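PDB 3OKP: GDP-mannose-dependent alpha-(1-6)-phosphatidylinositol monomannoside mannosyltransferase from Corynebacterium glutamicum, which is a glycosyltransferase of the GT-B superfamily, built from two Rossmann-like domains that face each other across a cleft. Local coordinates for residues T11-P16 against G20-L25; R26-T31 against E166-G171. All blocks are in the same frame, centred on the assembly; numbering follows the deposited sequence.

Both contacts lie in the N-terminal Rossmann-like domain, around helix 20-29. Contact 1 comes first along the chain and packs the loop after inner strand 7-11 onto the first turns of that helix. Contact 2 uses the later part of the helix and brings in 166-171, which leads out of edge strand 164-167 of the same seven-stranded parallel sheet. Their centres are about 11 Å apart. Y24, from the middle of the helix, ties them together: its OH probably hydrogen-bonds to L168 O at 2.7 Å, while F14 packs on I29. One helix thus packs against chain leaving an inner strand and chain leaving an edge strand, beside the cleft that holds guanosine-5'-diphosphate-alpha-D-mannose.

Contact 1: T11-P16 against G20-L25; sequences TNDFPP and GIQSYL
One water joins Q22 to the loop backbone around F14: it accepts from Q22 NE2 at 2.9 Å and from F14 N at 3.0 Å. The same water lies 3.0 Å from N12 O, to which it can donate. The first torsion of Q22 sets CG 3.6 Å from F14 N, and the bend at the second (chi2 87°) then turns NE2 to the water. The side chains of D13 and Q22 cross at about a right angle, with the carboxylate and amide planes 69° apart. On the helix side of D13, I21 slants across the side chain, with CG2 3.7 Å from D13 CB and CD1 close to OD2. This is the first beta-loop-alpha step of a Rossmann-like domain, in which the chain leaves strand 7-11 and turns back into helix 20-29. The turn is shaped by T11, whose OG1 accepts from D13 N at 2.8 Å with an N-H...O angle of 150°, forming an ST turn. L25 meets T11 tip to tip: its CD1 comes within 3.4 Å of T11 OG1 and also touches D13 O, so a methyl group covers the polar lining of the turn. Farther along, P15 and Q22 run past one another head to tail, P15 CD lying 3.8 Å from Q22 O. A cis peptide bond follows P15. The F14 ring packs among side chains of strands 37-42 and 59-63, while N12 OD1 bonds to S42 OG and the backbone N of M68.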
# COMPACT_ATOMS: atom_id res chain seq x y z
N THR A 11 -17.25 -5.97 5.47
CA THR A 11 -15.99 -6.52 4.97
C THR A 11 -15.75 -7.99 5.28
O THR A 11 -16.07 -8.48 6.36
CB THR A 11 -14.77 -5.66 5.46
OG1 THR A 11 -13.56 -6.16 4.89
CG2 THR A 11 -14.66 -5.64 6.99
N ASN A 12 -15.17 -8.69 4.30
CA ASN A 12 -14.63 -10.03 4.50
C ASN A 12 -13.16 -9.96 4.91
O ASN A 12 -12.56 -10.97 5.27
CB ASN A 12 -14.78 -10.85 3.21
CG ASN A 12 -14.42 -12.31 3.40
OD1 ASN A 12 -14.93 -12.97 4.31
ND2 ASN A 12 -13.55 -12.83 2.54
N ASP A 13 -12.59 -8.75 4.87
CA ASP A 13 -11.17 -8.55 5.11
C ASP A 13 -10.93 -7.71 6.37
O ASP A 13 -10.88 -6.49 6.30
CB ASP A 13 -10.52 -7.85 3.91
CG ASP A 13 -10.83 -8.53 2.59
OD1 ASP A 13 -10.50 -9.72 2.42
OD2 ASP A 13 -11.41 -7.85 1.70
N PHE A 14 -10.79 -8.38 7.50
CA PHE A 14 -10.58 -7.70 8.78
C PHE A 14 -9.59 -8.49 9.62
O PHE A 14 -9.55 -9.72 9.53
CB PHE A 14 -11.92 -7.53 9.51
CG PHE A 14 -11.91 -6.46 10.58
CD1 PHE A 14 -11.80 -5.11 10.24
CD2 PHE A 14 -12.02 -6.81 11.92
CE1 PHE A 14 -11.79 -4.13 11.23
CE2 PHE A 14 -12.02 -5.83 12.92
CZ PHE A 14 -11.90 -4.49 12.57
N PRO A 15 -8.76 -7.80 10.43
CA PRO A 15 -7.94 -8.49 11.43
C PRO A 15 -8.79 -9.40 12.34
O PRO A 15 -10.00 -9.19 12.43
CB PRO A 15 -7.33 -7.35 12.24
CG PRO A 15 -7.29 -6.20 11.30
CD PRO A 15 -8.51 -6.34 10.44
N PRO A 16 -8.16 -10.38 13.03
CA PRO A 16 -6.72 -10.60 13.20
C PRO A 16 -5.98 -11.19 11.98
O PRO A 16 -4.75 -11.26 12.00
CB PRO A 16 -6.65 -11.56 14.39
CG PRO A 16 -7.92 -12.32 14.31
CD PRO A 16 -8.96 -11.38 13.76
N GLY A 20 -3.17 -7.12 3.06
CA GLY A 20 -3.19 -5.75 2.55
C GLY A 20 -4.44 -4.96 2.91
O GLY A 20 -4.34 -3.86 3.47
N ILE A 21 -5.61 -5.52 2.59
CA ILE A 21 -6.88 -4.84 2.87
C ILE A 21 -7.18 -4.79 4.37
O ILE A 21 -7.75 -3.81 4.86
CB ILE A 21 -8.07 -5.48 2.08
CG1 ILE A 21 -7.76 -5.50 0.58
CG2 ILE A 21 -9.37 -4.71 2.34
CD1 ILE A 21 -8.68 -6.39 -0.25
N GLN A 22 -6.76 -5.83 5.09
CA GLN A 22 -6.87 -5.87 6.55
C GLN A 22 -6.14 -4.69 7.21
O GLN A 22 -6.69 -4.04 8.09
CB GLN A 22 -6.34 -7.20 7.10
CG GLN A 22 -7.28 -8.40 6.88
CD GLN A 22 -7.09 -9.09 5.54
OE1 GLN A 22 -6.31 -8.65 4.69
NE2 GLN A 22 -7.80 -10.20 5.34
N SER A 23 -4.91 -4.43 6.75
CA SER A 23 -4.10 -3.32 7.26
C SER A 23 -4.69 -1.96 6.87
O SER A 23 -4.73 -1.03 7.68
CB SER A 23 -2.66 -3.44 6.76
OG SER A 23 -2.04 -4.60 7.28
N TYR A 24 -5.16 -1.88 5.63
CA TYR A 24 -5.81 -0.70 5.07
C TYR A 24 -7.00 -0.27 5.93
O TYR A 24 -7.10 0.89 6.34
CB TYR A 24 -6.25 -1.00 3.63
CG TYR A 24 -6.98 0.10 2.90
CD1 TYR A 24 -6.29 0.99 2.07
CD2 TYR A 24 -8.37 0.22 2.99
CE1 TYR A 24 -6.97 1.99 1.37
CE2 TYR A 24 -9.05 1.22 2.30
CZ TYR A 24 -8.35 2.10 1.49
OH TYR A 24 -9.03 3.08 0.81
N LEU A 25 -7.90 -1.21 6.22
CA LEU A 25 -9.11 -0.92 6.99
C LEU A 25 -8.82 -0.63 8.46
O LEU A 25 -9.32 0.35 9.01
CB LEU A 25 -10.15 -2.03 6.83
CG LEU A 25 -10.77 -2.19 5.43
CD1 LEU A 25 -11.76 -3.34 5.42
CD2 LEU A 25 -11.45 -0.91 4.95
O HOH W 1 -10.02 -11.22 6.85

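Contact 2: R26-T31 against E166-G171; sequences RDFIAT and EHLPSG
F28 drives its ring from helix 20-29 into the bend formed by L168, P169 and S170. The far end of the ring does the touching: CZ lies 3.6 Å from L168 CG, and CE1 is close to L168 CD1. L168 comes from the opposite direction and places CD2 over one face, displaced toward the rim. In this GT-B protein the contact joins the first helix of the N-terminal Rossmann-like domain to the segment that leaves edge strand 164-167. P169 O meets the F28 ring at its edge and in its plane, 3.2 Å from CZ; this buried carbonyl oxygen has no hydrogen-bond partner in the model and faces the probably slightly positive C-H rim. S170 approaches obliquely, its CA 4.2 Å from F28 CE2. With CG anti to the backbone N (chi1 -160°), L168 carries CG and its methyls to the F28 ring. Farther out, Y24 packs against F28 with ring planes at about 60°, and W365 meets it edge-to-face from helix 365-377, which also touches P169 through M368. Behind the bend, P169 CD sits 3.4 Å above the centre of the H167 ring, whose NE2 bonds to I147 O. On the helix, R26 grips neighbouring D27 side-on, NE to OD1 at 2.8 Å and NH2 to OD2 at 3.1 Å. Past the bend, S170 OG donates to G171 O at 2.9 Å, in the carbonyl plane and on a lone pair.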
# COMPACT_ATOMS: atom_id res chain seq x y z
N ARG A 26 -8.00 -1.48 9.09
CA ARG A 26 -7.55 -1.25 10.47
C ARG A 26 -7.04 0.18 10.67
O ARG A 26 -7.46 0.88 11.60
CB ARG A 26 -6.48 -2.27 10.86
CG ARG A 26 -5.79 -2.02 12.21
CD ARG A 26 -4.45 -2.75 12.28
NE ARG A 26 -3.47 -2.16 11.37
CZ ARG A 26 -2.46 -2.82 10.80
NH1 ARG A 26 -2.29 -4.12 11.03
NH2 ARG A 26 -1.63 -2.18 10.00
N ASP A 27 -6.15 0.63 9.79
CA ASP A 27 -5.50 1.93 9.95
C ASP A 27 -6.40 3.12 9.58
O ASP A 27 -6.32 4.17 10.21
CB ASP A 27 -4.17 1.98 9.19
CG ASP A 27 -3.14 1.01 9.75
OD1 ASP A 27 -3.26 0.60 10.92
OD2 ASP A 27 -2.21 0.65 9.00
N PHE A 28 -7.26 2.95 8.58
CA PHE A 28 -8.24 3.99 8.24
C PHE A 28 -9.31 4.16 9.32
O PHE A 28 -9.67 5.29 9.67
CB PHE A 28 -8.88 3.76 6.87
CG PHE A 28 -8.23 4.53 5.76
CD1 PHE A 28 -8.27 5.93 5.76
CD2 PHE A 28 -7.58 3.88 4.72
CE1 PHE A 28 -7.67 6.66 4.74
CE2 PHE A 28 -6.98 4.60 3.70
CZ PHE A 28 -7.02 5.99 3.70
N ILE A 29 -9.81 3.05 9.86
CA ILE A 29 -10.83 3.09 10.92
C ILE A 29 -10.29 3.79 12.17
O ILE A 29 -11.00 4.57 12.82
CB ILE A 29 -11.37 1.67 11.27
CG1 ILE A 29 -12.21 1.11 10.11
CG2 ILE A 29 -12.23 1.71 12.53
CD1 ILE A 29 -12.44 -0.40 10.17
N ALA A 30 -9.02 3.53 12.49
CA ALA A 30 -8.35 4.11 13.66
C ALA A 30 -8.24 5.64 13.61
O ALA A 30 -8.06 6.28 14.65
CB ALA A 30 -6.98 3.47 13.86
N THR A 31 -8.36 6.22 12.42
CA THR A 31 -8.30 7.68 12.24
C THR A 31 -9.64 8.36 12.56
O THR A 31 -9.69 9.58 12.72
CB THR A 31 -7.88 8.08 10.81
OG1 THR A 31 -8.88 7.66 9.87
CG2 THR A 31 -6.53 7.48 10.43
N GLU A 166 -13.17 9.13 -5.64
CA GLU A 166 -12.33 9.79 -4.64
C GLU A 166 -11.02 9.04 -4.41
O GLU A 166 -11.02 7.82 -4.23
CB GLU A 166 -13.09 9.93 -3.31
CG GLU A 166 -14.32 10.82 -3.36
CD GLU A 166 -14.00 12.31 -3.32
OE1 GLU A 166 -12.84 12.68 -3.04
OE2 GLU A 166 -14.92 13.12 -3.57
N HIS A 167 -9.91 9.78 -4.41
CA HIS A 167 -8.59 9.20 -4.19
C HIS A 167 -8.38 8.87 -2.71
O HIS A 167 -8.26 9.77 -1.87
CB HIS A 167 -7.50 10.16 -4.70
CG HIS A 167 -6.12 9.57 -4.71
ND1 HIS A 167 -5.01 10.27 -4.27
CD2 HIS A 167 -5.66 8.36 -5.12
CE1 HIS A 167 -3.94 9.51 -4.40
NE2 HIS A 167 -4.30 8.35 -4.91
N LEU A 168 -8.37 7.58 -2.38
CA LEU A 168 -8.15 7.14 -1.00
C LEU A 168 -7.15 5.99 -0.90
O LEU A 168 -7.53 4.84 -0.62
CB LEU A 168 -9.48 6.79 -0.32
CG LEU A 168 -9.50 6.78 1.22
CD1 LEU A 168 -9.35 8.19 1.79
CD2 LEU A 168 -10.77 6.12 1.75
N PRO A 169 -5.86 6.28 -1.15
CA PRO A 169 -4.81 5.29 -0.96
C PRO A 169 -4.46 5.13 0.51
O PRO A 169 -4.87 5.96 1.33
CB PRO A 169 -3.62 5.91 -1.70
CG PRO A 169 -3.83 7.37 -1.56
CD PRO A 169 -5.31 7.56 -1.65
N SER A 170 -3.71 4.09 0.84
CA SER A 170 -3.16 3.92 2.17
C SER A 170 -2.29 5.12 2.54
O SER A 170 -1.66 5.75 1.68
CB SER A 170 -2.32 2.64 2.25
OG SER A 170 -1.73 2.49 3.53
N GLY A 171 -2.27 5.45 3.83
CA GLY A 171 -1.31 6.41 4.35
C GLY A 171 -0.05 5.70 4.81
O GLY A 171 0.06 4.47 4.70